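Glycoside Hydrolase (Bacteroides uniformis, PDB 5TA0) probably hydrolyses agarose in a gut bacterium's agarose-degrading pathway, and here holds an agarose-derived oligosaccharide in its binding cleft. Local coordinates at residues A53-N58 with T125-Y130; D72-Y77 with E131-L136. All blocks are in the same frame, centred on the assembly; numbering follows the deposited sequence.

Contact 1: residues A53-N58 with T125-Y130; sequences ATINEN and TKVHPY. With EDO (1,2-ethanediol), chain B; EDO (1,2-ethanediol), chain J.
Ile-55, in the loop that follows strand 50-51 of the parallel barrel, packs against Val-127 and Tyr-130 of the turn between helix 107-123 and strand 134-140. Its CG1 sits between the backbone N and the carbonyl carbon (chi1 67°), and the extended chain then carries CD1 to the backbone of the turn, 3.4 Å from Val-127 O. That oxygen already accepts a bond from Tyr-130 N (2.9 Å), so the methyl rests against a carbonyl bonded within the turn. The other branch, Ile-55 CG2, lies 3.9 Å from Tyr-130 CB. A beta-branched residue suits this place because its two arms cover two parts of one turn, CD1 the backbone of Val-127 and Tyr-130, CG2 the CB of Tyr-130. Val-127 answers with its own fork: CG1 comes within 3.6 Å of Ile-55 O, a carbonyl engaged by Arg-70 NE, while CG2 is 4.2 Å from Asn-56 CB.

In barrel terms, a loop leaving one strand is packed on the turn that introduces another, with helix 69-76 bordering both. The loop is braced internally by two weak bonds, Thr-54 N to Glu-57 OE2 and Glu-57 N to Thr-54 OG1, which tie the two residues to each other. Asn-56 directs its amide away from the turn, and its ND2 donates to O1 of an ethanediol at 2.9 Å (160°). The Tyr-130 ring also leads away from Ile-55 and reaches Arg-70, Asp-71 and Ile-74; a second ethanediol lies over one face, its C2 3.8 Å above the plane. An alanine at Tyr-130 would keep the CB that meets Ile-55 but would probably open a gap beside helix 69-76, depriving Arg-70 and Ile-74 of the ring they pack against.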
loop_
_atom_site.group_PDB
_atom_site.type_symbol
_atom_site.label_atom_id
_atom_site.label_comp_id
_atom_site.label_asym_id
_atom_site.label_seq_id
_atom_site.Cartn_x
_atom_site.Cartn_y
_atom_site.Cartn_z
ATOM N N ALA A 53 10.787 -6.903 -6.908
ATOM C CA ALA A 53 11.777 -7.631 -7.698
ATOM C C ALA A 53 11.866 -6.994 -9.073
ATOM O O ALA A 53 11.153 -6.051 -9.378
ATOM C CB ALA A 53 11.401 -9.107 -7.795
ATOM N N THR A 54 12.777 -7.502 -9.875
ATOM C CA THR A 54 12.855 -7.132 -11.279
ATOM C C THR A 54 12.966 -8.413 -12.088
ATOM O O THR A 54 13.351 -9.476 -11.566
ATOM C CB THR A 54 14.087 -6.260 -11.593
ATOM O OG1 THR A 54 15.260 -6.953 -11.158
ATOM C CG2 THR A 54 13.995 -4.913 -10.903
ATOM N N ILE A 55 12.640 -8.320 -13.372
ATOM C CA ILE A 55 12.757 -9.477 -14.273
ATOM C C ILE A 55 14.188 -9.912 -14.563
ATOM O O ILE A 55 14.408 -11.065 -14.940
ATOM C CB ILE A 55 11.988 -9.261 -15.605
ATOM C CG1 ILE A 55 12.626 -8.157 -16.458
ATOM C CG2 ILE A 55 10.524 -8.989 -15.327
ATOM C CD1 ILE A 55 11.960 -7.974 -17.806
ATOM N N ASN A 56 15.157 -9.022 -14.329
ATOM C CA ASN A 56 16.549 -9.242 -14.751
ATOM C C ASN A 56 17.522 -9.522 -13.618
ATOM O O ASN A 56 18.688 -9.762 -13.869
ATOM C CB ASN A 56 17.066 -8.122 -15.665
ATOM C CG ASN A 56 16.985 -6.754 -15.031
ATOM O OD1 ASN A 56 15.967 -6.381 -14.443
ATOM N ND2 ASN A 56 18.045 -5.990 -15.164
ATOM N N GLU A 57 17.073 -9.499 -12.370
ATOM C CA GLU A 57 17.998 -9.838 -11.280
ATOM C C GLU A 57 18.525 -11.273 -11.566
ATOM O O GLU A 57 17.775 -12.144 -12.006
ATOM C CB GLU A 57 17.360 -9.625 -9.898
ATOM C CG GLU A 57 16.078 -10.331 -9.606
ATOM C CD GLU A 57 15.656 -10.125 -8.177
ATOM O OE1 GLU A 57 16.210 -10.853 -7.341
ATOM O OE2 GLU A 57 14.800 -9.251 -7.898
ATOM N N ASN A 58 19.818 -11.466 -11.279
ATOM C CA ASN A 58 20.497 -12.729 -11.603
ATOM C C ASN A 58 20.060 -13.911 -10.729
ATOM O O ASN A 58 20.303 -15.066 -11.065
ATOM C CB ASN A 58 22.046 -12.582 -11.708
ATOM C CG ASN A 58 22.756 -12.279 -10.391
ATOM O OD1 ASN A 58 22.220 -12.470 -9.308
ATOM N ND2 ASN A 58 24.006 -11.815 -10.510
ATOM N N THR A 125 18.769 -11.478 -23.470
ATOM C CA THR A 125 17.583 -11.643 -24.278
ATOM C C THR A 125 16.519 -12.533 -23.631
ATOM O O THR A 125 15.353 -12.386 -23.947
ATOM C CB THR A 125 17.935 -12.184 -25.678
ATOM O OG1 THR A 125 18.651 -13.399 -25.514
ATOM C CG2 THR A 125 18.779 -11.170 -26.435
ATOM N N LYS A 126 16.915 -13.424 -22.721
ATOM C CA LYS A 126 15.949 -14.312 -22.079
ATOM C C LYS A 126 14.928 -13.549 -21.232
ATOM O O LYS A 126 13.833 -14.034 -21.017
ATOM C CB LYS A 126 16.641 -15.388 -21.222
ATOM C CG LYS A 126 17.342 -14.857 -19.984
ATOM C CD LYS A 126 18.131 -15.943 -19.279
ATOM C CE LYS A 126 18.857 -15.420 -18.050
ATOM N NZ LYS A 126 20.034 -14.559 -18.344
ATOM N N VAL A 127 15.272 -12.349 -20.769
ATOM C CA VAL A 127 14.342 -11.618 -19.928
ATOM C C VAL A 127 13.418 -10.713 -20.737
ATOM O O VAL A 127 12.387 -10.300 -20.235
ATOM C CB VAL A 127 15.049 -10.797 -18.828
ATOM C CG1 VAL A 127 16.097 -11.625 -18.091
ATOM C CG2 VAL A 127 15.597 -9.466 -19.348
ATOM N N HIS A 128 13.757 -10.393 -21.996
ATOM C CA HIS A 128 12.984 -9.398 -22.731
ATOM C C HIS A 128 11.486 -9.736 -22.886
ATOM O O HIS A 128 10.647 -8.850 -22.785
ATOM C CB HIS A 128 13.614 -9.102 -24.092
ATOM C CG HIS A 128 15.005 -8.551 -23.988
ATOM N ND1 HIS A 128 15.866 -8.494 -25.060
ATOM C CD2 HIS A 128 15.701 -8.065 -22.931
ATOM C CE1 HIS A 128 17.025 -7.996 -24.676
ATOM N NE2 HIS A 128 16.956 -7.727 -23.382
ATOM N N PRO A 129 11.143 -11.037 -23.082
ATOM C CA PRO A 129 9.720 -11.392 -23.171
ATOM C C PRO A 129 8.910 -11.144 -21.894
ATOM O O PRO A 129 7.684 -11.168 -21.960
ATOM C CB PRO A 129 9.751 -12.882 -23.530
ATOM C CG PRO A 129 11.049 -13.062 -24.241
ATOM C CD PRO A 129 11.995 -12.188 -23.456
ATOM N N TYR A 130 9.585 -10.917 -20.764
ATOM C CA TYR A 130 8.894 -10.636 -19.507
ATOM C C TYR A 130 8.694 -9.150 -19.243
ATOM O O TYR A 130 8.123 -8.797 -18.213
ATOM C CB TYR A 130 9.640 -11.291 -18.347
ATOM C CG TYR A 130 9.558 -12.795 -18.394
ATOM C CD1 TYR A 130 8.506 -13.458 -17.790
ATOM C CD2 TYR A 130 10.538 -13.559 -19.023
ATOM C CE1 TYR A 130 8.422 -14.837 -17.814
ATOM C CE2 TYR A 130 10.450 -14.946 -19.068
ATOM C CZ TYR A 130 9.389 -15.569 -18.452
ATOM O OH TYR A 130 9.277 -16.962 -18.461
HETATM C C1 EDO B . 6.020 -15.375 -20.467
HETATM O O1 EDO B . 5.574 -16.512 -21.205
HETATM C C2 EDO B . 6.974 -14.585 -21.336
HETATM O O2 EDO B . 6.187 -13.724 -22.157
HETATM C C1 EDO J . 17.807 -2.621 -12.726
HETATM O O1 EDO J . 17.446 -3.490 -13.793
HETATM C C2 EDO J . 16.623 -1.756 -12.378
HETATM O O2 EDO J . 16.418 -0.751 -13.369
#

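Contact 2: residues D72-Y77 with E131-L136; sequences DLIRKY and EKYSNL. With EDO (1,2-ethanediol), chain S.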
loop_
_atom_site.group_PDB
_atom_site.type_symbol
_atom_site.label_atom_id
_atom_site.label_comp_id
_atom_site.label_asym_id
_atom_site.label_seq_id
_atom_site.Cartn_x
_atom_site.Cartn_y
_atom_site.Cartn_z
ATOM N N ASP A 72 7.358 -20.111 -13.826
ATOM C CA ASP A 72 6.508 -20.571 -12.739
ATOM C C ASP A 72 5.909 -19.392 -11.951
ATOM O O ASP A 72 4.689 -19.268 -11.798
ATOM C CB ASP A 72 7.267 -21.526 -11.821
ATOM C CG ASP A 72 6.329 -22.363 -10.958
ATOM O OD1 ASP A 72 6.152 -22.046 -9.761
ATOM O OD2 ASP A 72 5.741 -23.344 -11.474
ATOM N N LEU A 73 6.753 -18.481 -11.505
ATOM C CA LEU A 73 6.272 -17.424 -10.628
ATOM C C LEU A 73 5.585 -16.300 -11.389
ATOM O O LEU A 73 4.464 -15.904 -11.038
ATOM C CB LEU A 73 7.419 -16.884 -9.794
ATOM C CG LEU A 73 7.090 -15.826 -8.741
ATOM C CD1 LEU A 73 5.857 -16.129 -7.900
ATOM C CD2 LEU A 73 8.322 -15.601 -7.857
ATOM N N ILE A 74 6.243 -15.759 -12.404
ATOM C CA ILE A 74 5.662 -14.633 -13.139
ATOM C C ILE A 74 4.533 -15.111 -14.073
ATOM O O ILE A 74 3.401 -14.622 -13.982
ATOM C CB ILE A 74 6.732 -13.827 -13.911
ATOM C CG1 ILE A 74 7.694 -13.131 -12.944
ATOM C CG2 ILE A 74 6.067 -12.800 -14.820
ATOM C CD1 ILE A 74 8.910 -12.528 -13.623
ATOM N N ARG A 75 4.835 -16.047 -14.967
ATOM C CA ARG A 75 3.843 -16.420 -15.981
ATOM C C ARG A 75 2.699 -17.253 -15.400
ATOM O O ARG A 75 1.538 -16.878 -15.529
ATOM C CB ARG A 75 4.511 -17.110 -17.175
ATOM C CG ARG A 75 3.571 -17.333 -18.358
ATOM C CD ARG A 75 2.696 -18.580 -18.320
ATOM N NE ARG A 75 3.393 -19.821 -17.971
ATOM C CZ ARG A 75 2.794 -20.939 -17.536
ATOM N NH1 ARG A 75 3.522 -22.010 -17.229
ATOM N NH2 ARG A 75 1.470 -21.003 -17.390
ATOM N N LYS A 76 3.024 -18.372 -14.755
ATOM C CA LYS A 76 1.965 -19.280 -14.280
ATOM C C LYS A 76 1.050 -18.625 -13.231
ATOM O O LYS A 76 -0.164 -18.786 -13.287
ATOM C CB LYS A 76 2.553 -20.579 -13.720
ATOM C CG LYS A 76 1.480 -21.514 -13.194
ATOM C CD LYS A 76 2.016 -22.884 -12.824
ATOM C CE LYS A 76 2.526 -22.921 -11.402
ATOM N NZ LYS A 76 3.008 -24.289 -11.056
ATOM N N TYR A 77 1.621 -17.863 -12.298
ATOM C CA TYR A 77 0.785 -17.204 -11.286
ATOM C C TYR A 77 0.308 -15.807 -11.705
ATOM O O TYR A 77 -0.555 -15.236 -11.030
ATOM C CB TYR A 77 1.497 -17.172 -9.947
ATOM C CG TYR A 77 1.614 -18.546 -9.309
ATOM C CD1 TYR A 77 0.482 -19.231 -8.868
ATOM C CD2 TYR A 77 2.852 -19.148 -9.146
ATOM C CE1 TYR A 77 0.601 -20.495 -8.301
ATOM C CE2 TYR A 77 2.975 -20.398 -8.555
ATOM C CZ TYR A 77 1.850 -21.057 -8.139
ATOM O OH TYR A 77 1.968 -22.318 -7.560
ATOM N N GLU A 131 9.096 -8.277 -20.159
ATOM C CA GLU A 131 8.875 -6.835 -19.974
ATOM C C GLU A 131 7.410 -6.491 -19.814
ATOM O O GLU A 131 7.076 -5.534 -19.097
ATOM C CB GLU A 131 9.491 -6.042 -21.127
ATOM C CG GLU A 131 11.017 -5.997 -21.055
ATOM C CD GLU A 131 11.694 -5.415 -22.276
ATOM O OE1 GLU A 131 12.938 -5.303 -22.257
ATOM O OE2 GLU A 131 10.993 -5.007 -23.226
ATOM N N LYS A 132 6.521 -7.264 -20.442
ATOM C CA LYS A 132 5.086 -7.024 -20.285
ATOM C C LYS A 132 4.562 -7.194 -18.842
ATOM O O LYS A 132 3.448 -6.757 -18.545
ATOM C CB LYS A 132 4.265 -7.891 -21.258
ATOM C CG LYS A 132 4.341 -9.375 -21.018
ATOM C CD LYS A 132 3.550 -10.145 -22.068
ATOM C CE LYS A 132 3.591 -11.614 -21.765
ATOM N NZ LYS A 132 3.025 -12.374 -22.920
ATOM N N TYR A 133 5.361 -7.851 -17.979
ATOM C CA TYR A 133 5.020 -7.983 -16.565
ATOM C C TYR A 133 5.649 -6.907 -15.658
ATOM O O TYR A 133 5.456 -6.935 -14.453
ATOM C CB TYR A 133 5.436 -9.370 -16.047
ATOM C CG TYR A 133 4.701 -10.521 -16.692
ATOM C CD1 TYR A 133 3.486 -10.940 -16.197
ATOM C CD2 TYR A 133 5.240 -11.200 -17.774
ATOM C CE1 TYR A 133 2.792 -12.004 -16.761
ATOM C CE2 TYR A 133 4.573 -12.282 -18.348
ATOM C CZ TYR A 133 3.345 -12.668 -17.840
ATOM O OH TYR A 133 2.678 -13.736 -18.390
ATOM N N SER A 134 6.378 -5.958 -16.226
ATOM C CA SER A 134 7.207 -5.045 -15.458
ATOM C C SER A 134 6.810 -3.594 -15.648
ATOM O O SER A 134 6.716 -3.095 -16.790
ATOM C CB SER A 134 8.652 -5.246 -15.886
ATOM O OG SER A 134 9.524 -4.412 -15.124
ATOM N N ASN A 135 6.579 -2.911 -14.530
ATOM C CA ASN A 135 6.409 -1.466 -14.495
ATOM C C ASN A 135 7.238 -0.996 -13.314
ATOM O O ASN A 135 6.857 -1.155 -12.150
ATOM C CB ASN A 135 4.945 -1.107 -14.339
ATOM C CG ASN A 135 4.669 0.385 -14.479
ATOM O OD1 ASN A 135 5.575 1.159 -14.751
ATOM N ND2 ASN A 135 3.427 0.781 -14.314
ATOM N N LEU A 136 8.423 -0.502 -13.591
ATOM C CA LEU A 136 9.401 -0.284 -12.530
ATOM C C LEU A 136 9.163 0.951 -11.705
ATOM O O LEU A 136 8.964 2.057 -12.242
ATOM C CB LEU A 136 10.819 -0.228 -13.110
ATOM C CG LEU A 136 11.979 -0.120 -12.125
ATOM C CD1 LEU A 136 12.081 -1.395 -11.325
ATOM C CD2 LEU A 136 13.277 0.199 -12.863
HETATM C C1 EDO S . 0.584 0.613 -12.029
HETATM O O1 EDO S . 0.248 0.921 -13.391
HETATM C C2 EDO S . 0.858 -0.867 -11.929
HETATM O O2 EDO S . 1.669 -1.350 -12.988
HETATM O O HOH W 1 0.601 -14.715 -16.988
#
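Tyr-133 reaches from the end of its 3-10 turn to helix 69-76, and nearly every atom of its side chain has a partner there. CB lies 3.7 Å from Ile-74 CG2. At CG the same methyl is nearest, 3.3 Å away, and it sits over the ring face, displaced toward the CG side: CG2 is 3.4 Å from the ring centroid and 18° off the normal, a CH-pi contact. Ile-74 is modelled in two conformers, so the tightness of this approach is doubtful. With CG2 anti to the backbone N, the isoleucine points this methyl at the ring. Farther out, CE1 passes 3.9 Å from Ile-74 O, and the hydroxyl, OH, lies 3.7 Å from Arg-75 CG.

A tyrosine suits the place because its ring offers a flat apolar face to the buried Ile-74 while its hydroxyl can reach water. One water, in the ring plane at the edge, lies 2.7 Å from Tyr-133 OH and 2.8 Å from Arg-75 O, joining the tyrosine to the backbone of helix 69-76. Of the Arg-75 side chain, CB and CG lie beside the hydroxyl; its guanidinium forms a salt bridge with Asp-71. Tyr-133 also pairs through its backbone with Val-81 of strand 80-84, and the contact packs helix 69-76 on the turn leading into strand 134-140, as in the beta-alpha units of a beta/alpha barrel.

The second segments of contacts 1 and 2 adjoin along the chain, so one 3-10 segment, 128-133, runs through both, with Val-127 just before it and Tyr-130 and Tyr-133 set three residues apart. Ile-74 joins them: its CG2, the methyl that lies over Tyr-133, is also 3.9 Å from Tyr-130 CD1. Ile-55 of contact 1 continues the packing, its CD1 lying 3.7 Å from Glu-131 N, and Thr-54 CG2 meets Leu-136 CD1 at 4.0 Å. The centres of contact 1 and contact 2 are about 9 Å apart. The side chain of Asn-56 in contact 1 is about 11 Å from a bound galactose unit and about 13 Å from an anhydrogalactose.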